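Local coordinates for protein putative modification methylase (Thermus thermophilus, PDB 2ZIG) that probably methylates the N4 amino group of cytosine in DNA, with S-adenosyl-L-methionine as the methyl donor, at residues H22-G27 with R268-A273; E223-L228 with L250-R255. One frame throughout, in Å; residues are numbered along the deposited sequence.

Contact 1 of 2, residues H22-G27 with R268-A273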
# COMPACT_ATOMS: atom_id res chain seq x y z
N HIS B 22 3.69 -22.03 25.53
CA HIS B 22 3.99 -21.38 24.27
C HIS B 22 4.59 -22.46 23.41
O HIS B 22 5.55 -23.11 23.81
CB HIS B 22 4.98 -20.25 24.51
CG HIS B 22 4.47 -19.22 25.47
ND1 HIS B 22 5.04 -19.01 26.71
CD2 HIS B 22 3.42 -18.37 25.38
CE1 HIS B 22 4.35 -18.07 27.35
NE2 HIS B 22 3.37 -17.67 26.57
N ARG B 23 4.02 -22.67 22.23
CA ARG B 23 4.49 -23.73 21.34
C ARG B 23 4.92 -23.27 19.95
O ARG B 23 4.38 -22.32 19.40
CB ARG B 23 3.39 -24.78 21.19
CG ARG B 23 2.61 -25.03 22.48
CD ARG B 23 1.39 -25.89 22.23
NE ARG B 23 1.71 -27.31 22.07
CZ ARG B 23 2.09 -28.11 23.07
NH1 ARG B 23 2.36 -29.38 22.83
NH2 ARG B 23 2.19 -27.64 24.30
N LEU B 24 5.90 -23.97 19.41
CA LEU B 24 6.39 -23.68 18.07
C LEU B 24 6.42 -25.03 17.35
O LEU B 24 7.14 -25.94 17.76
CB LEU B 24 7.81 -23.09 18.13
CG LEU B 24 8.35 -22.31 16.93
CD1 LEU B 24 9.87 -22.37 16.95
CD2 LEU B 24 7.85 -22.89 15.63
N HIS B 25 5.63 -25.16 16.30
CA HIS B 25 5.59 -26.40 15.53
C HIS B 25 6.57 -26.32 14.38
O HIS B 25 6.71 -25.27 13.74
CB HIS B 25 4.20 -26.65 14.97
CG HIS B 25 3.16 -26.90 16.02
ND1 HIS B 25 2.70 -28.16 16.33
CD2 HIS B 25 2.48 -26.04 16.82
CE1 HIS B 25 1.78 -28.07 17.28
NE2 HIS B 25 1.63 -26.79 17.59
N VAL B 26 7.25 -27.42 14.12
CA VAL B 26 8.21 -27.45 13.02
C VAL B 26 7.58 -28.23 11.89
O VAL B 26 7.28 -29.41 12.03
CB VAL B 26 9.52 -28.14 13.43
CG1 VAL B 26 10.46 -28.20 12.24
CG2 VAL B 26 10.16 -27.37 14.58
N GLY B 27 7.38 -27.56 10.76
CA GLY B 27 6.79 -28.21 9.61
C GLY B 27 6.29 -27.25 8.55
O GLY B 27 6.77 -26.12 8.43
N ARG B 268 16.36 -25.71 12.11
CA ARG B 268 17.52 -24.96 12.60
C ARG B 268 17.04 -23.68 13.28
O ARG B 268 17.43 -23.38 14.40
CB ARG B 268 18.45 -24.60 11.44
CG ARG B 268 19.92 -24.79 11.77
CD ARG B 268 20.68 -23.49 11.99
NE ARG B 268 20.98 -22.82 10.73
CZ ARG B 268 21.75 -21.74 10.63
NH1 ARG B 268 22.31 -21.20 11.71
NH2 ARG B 268 21.93 -21.18 9.44
N TYR B 269 16.18 -22.94 12.57
CA TYR B 269 15.63 -21.68 13.05
C TYR B 269 14.72 -21.86 14.25
O TYR B 269 14.72 -21.03 15.16
CB TYR B 269 14.85 -21.01 11.91
CG TYR B 269 15.72 -20.62 10.73
CD1 TYR B 269 15.15 -20.38 9.47
CD2 TYR B 269 17.10 -20.47 10.86
CE1 TYR B 269 15.94 -20.00 8.38
CE2 TYR B 269 17.89 -20.09 9.79
CZ TYR B 269 17.31 -19.86 8.55
OH TYR B 269 18.10 -19.48 7.50
N ALA B 270 13.95 -22.94 14.26
CA ALA B 270 13.06 -23.21 15.39
C ALA B 270 13.92 -23.39 16.64
O ALA B 270 13.53 -22.98 17.73
CB ALA B 270 12.23 -24.46 15.13
N GLN B 271 15.10 -23.99 16.47
CA GLN B 271 16.00 -24.20 17.60
C GLN B 271 16.58 -22.87 18.05
O GLN B 271 16.83 -22.66 19.23
CB GLN B 271 17.15 -25.14 17.21
CG GLN B 271 17.34 -26.31 18.15
CD GLN B 271 17.41 -25.91 19.61
OE1 GLN B 271 18.28 -25.13 20.02
NE2 GLN B 271 16.51 -26.45 20.41
N LEU B 272 16.80 -21.98 17.10
CA LEU B 272 17.32 -20.66 17.43
C LEU B 272 16.20 -19.93 18.17
O LEU B 272 16.44 -19.21 19.14
CB LEU B 272 17.70 -19.90 16.15
CG LEU B 272 18.92 -20.45 15.38
CD1 LEU B 272 19.14 -19.62 14.13
CD2 LEU B 272 20.16 -20.42 16.28
N ALA B 273 14.98 -20.14 17.70
CA ALA B 273 13.81 -19.54 18.30
C ALA B 273 13.69 -19.92 19.77
O ALA B 273 13.49 -19.05 20.63
CB ALA B 273 12.56 -19.98 17.54
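L24 and A270 meet through single methyl groups: CD1 of L24 lies 3.6 Å from CB of A270. The same CD1 is also 3.6 Å from CB of A273, one helical turn further on, and is thus shared between two alanines on one flank of helix 267-280. V26, two residues along the strand, repeats the scheme with its CG2 branch, 3.6 Å from CB of A270. A270 CB is therefore gripped from two directions, by a leucine methyl and a valine methyl, and the evidence for an apolar contact is these three carbon pairs alone.

Torsions explain which branches touch. In L24, CG stands anti to the backbone N (chi1 -161°), and the chain runs on nearly straight to CD1, the atom that reaches the helix. V26 has CG1 in the anti place, which leaves CG2 beside the backbone N as the branch facing A270.

The alanines are small, consistent with the close approach of the backbones, V26 CA and A270 CA being 6.9 Å apart, while the two axes approach to 9.2 Å. Strand and helix run almost antiparallel, at 168°, as is usual for a helix lying on a Rossmann-like sheet. In the second shell, L24 also touches L250 of helix 248-255 and E264, a residue that binds S-adenosyl-L-methionine.

Strand 22-26 is held between two parallel neighbours: L24 bonds through its backbone to E287 and L289 of strand 286-289, and R23 and H25 to A260 and G262 of strand 259-264. Helix 267-280, which directly follows strand 259-264, packs against the face bearing L24 and V26.

Contact 2 of 2, residues E223-L228 with L250-R255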
# COMPACT_ATOMS: atom_id res chain seq x y z
N GLU B 223 10.09 -4.86 19.17
CA GLU B 223 9.23 -3.74 19.52
C GLU B 223 8.03 -3.56 18.61
O GLU B 223 6.94 -3.22 19.06
CB GLU B 223 10.04 -2.44 19.57
CG GLU B 223 9.17 -1.22 19.75
CD GLU B 223 9.95 0.02 20.11
OE1 GLU B 223 11.00 0.28 19.48
OE2 GLU B 223 9.51 0.74 21.03
N LEU B 224 8.23 -3.79 17.32
CA LEU B 224 7.14 -3.66 16.36
C LEU B 224 6.11 -4.77 16.62
O LEU B 224 4.91 -4.55 16.53
CB LEU B 224 7.70 -3.75 14.93
CG LEU B 224 6.77 -3.49 13.74
CD1 LEU B 224 7.61 -3.22 12.51
CD2 LEU B 224 5.86 -4.67 13.50
N ALA B 225 6.59 -5.96 16.94
CA ALA B 225 5.67 -7.06 17.22
C ALA B 225 4.94 -6.83 18.54
O ALA B 225 3.73 -7.07 18.65
CB ALA B 225 6.43 -8.39 17.27
N GLU B 226 5.66 -6.35 19.56
CA GLU B 226 5.02 -6.12 20.85
C GLU B 226 3.91 -5.09 20.74
O GLU B 226 2.88 -5.21 21.38
CB GLU B 226 6.05 -5.67 21.89
CG GLU B 226 7.06 -6.74 22.22
CD GLU B 226 8.12 -6.25 23.17
OE1 GLU B 226 8.67 -5.15 22.93
OE2 GLU B 226 8.41 -6.95 24.16
N ARG B 227 4.14 -4.07 19.93
CA ARG B 227 3.15 -3.02 19.73
C ARG B 227 1.87 -3.61 19.11
O ARG B 227 0.76 -3.30 19.54
CB ARG B 227 3.76 -1.93 18.84
CG ARG B 227 2.99 -0.63 18.77
CD ARG B 227 3.80 0.46 18.04
NE ARG B 227 4.90 0.99 18.84
CZ ARG B 227 5.64 2.05 18.49
NH1 ARG B 227 5.40 2.70 17.35
NH2 ARG B 227 6.59 2.49 19.31
N LEU B 228 2.03 -4.48 18.12
CA LEU B 228 0.88 -5.09 17.45
C LEU B 228 0.11 -6.00 18.41
O LEU B 228 -1.12 -5.94 18.47
CB LEU B 228 1.34 -5.87 16.21
CG LEU B 228 1.90 -4.94 15.11
CD1 LEU B 228 2.60 -5.76 14.01
CD2 LEU B 228 0.75 -4.11 14.53
N LEU B 250 6.48 -14.74 18.65
CA LEU B 250 6.21 -15.61 19.80
C LEU B 250 6.74 -14.90 21.05
O LEU B 250 6.09 -14.88 22.08
CB LEU B 250 6.93 -16.95 19.62
CG LEU B 250 6.33 -18.08 18.76
CD1 LEU B 250 5.30 -17.56 17.79
CD2 LEU B 250 7.46 -18.78 18.03
N ILE B 251 7.93 -14.33 20.93
CA ILE B 251 8.57 -13.62 22.04
C ILE B 251 7.75 -12.40 22.47
O ILE B 251 7.51 -12.21 23.65
CB ILE B 251 9.99 -13.20 21.65
CG1 ILE B 251 10.85 -14.45 21.47
CG2 ILE B 251 10.58 -12.27 22.68
CD1 ILE B 251 12.25 -14.16 20.96
N ALA B 252 7.33 -11.60 21.49
CA ALA B 252 6.53 -10.41 21.76
C ALA B 252 5.24 -10.81 22.46
O ALA B 252 4.81 -10.17 23.40
CB ALA B 252 6.21 -9.68 20.46
N ALA B 253 4.63 -11.89 21.99
CA ALA B 253 3.39 -12.38 22.58
C ALA B 253 3.58 -12.80 24.05
O ALA B 253 2.86 -12.34 24.93
CB ALA B 253 2.87 -13.55 21.77
N ALA B 254 4.56 -13.66 24.29
CA ALA B 254 4.82 -14.13 25.65
C ALA B 254 5.23 -13.03 26.62
O ALA B 254 4.84 -13.06 27.79
CB ALA B 254 5.87 -15.22 25.61
N ARG B 255 6.00 -12.06 26.16
CA ARG B 255 6.44 -10.98 27.04
C ARG B 255 5.25 -10.15 27.51
O ARG B 255 5.34 -9.48 28.53
CB ARG B 255 7.45 -10.08 26.35
CG ARG B 255 8.81 -10.71 26.13
CD ARG B 255 9.63 -9.86 25.17
NE ARG B 255 9.90 -8.52 25.70
CZ ARG B 255 10.85 -8.26 26.59
NH1 ARG B 255 11.03 -7.01 27.03
NH2 ARG B 255 11.62 -9.23 27.03
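E226 reaches R255 from helix 222-232 to helix 248-255, and its side chain can be followed outward. CB leaves with CG anti to the carbonyl carbon, which sets CG against A252, 3.5 Å from its CB. Beyond CG the chain is extended and carries the carboxylate past A252 to the arginine, CD coming 3.8 Å from R255 NE. There OE2, met nearly along its C-O axis, accepts a hydrogen bond from R255 NE, 2.7 Å long with an N-H...O angle of 152°, part of a salt bridge. OE2 sits at the guanidinium edge, near its plane, although carboxylate and guanidinium planes are turned 39° apart. W256 NE1 adds a weak bond to OE2, and R255 NH2 is held by E280 O. With an alanine replacing E226, R255 NE and W256 NE1 would probably lose this acceptor, and A252 CB the CG on one side.

Beside this bridge, A225 CB and A252 CB lie 3.4 Å apart, tighter than usual, where E226 CA and A252 CA are 4.6 Å apart. Alanine methyls are small enough for this closeness, and the axes, 8.3 Å apart, cross at -51°. Helix 248-255 has helix 222-232 on this face, while I251 and A254 touch helix 267-280.

How the contacts relate
Both contacts use helices that pack on the Rossmann-like sheet, yet they share no element. Contact 1 joins a strand to a helix and is buried and wholly apolar; contact 2 joins two helices, with a buried alanine pair next to a salt bridge whose arginine is exposed. Alanine methyls take part in the apolar packing of both. The two touch through helix 248-255: L24 CG of contact 1 lies 3.8 Å from L250 CD2, and H22 NE2 is 3.6 Å from A254 CB. Their centres are about 16 Å apart, and along the chain contact 2 is nested within the loop closed by contact 1. Cofactor-binding residues border both, E264 and T246 at contact 1 and T248 at contact 2.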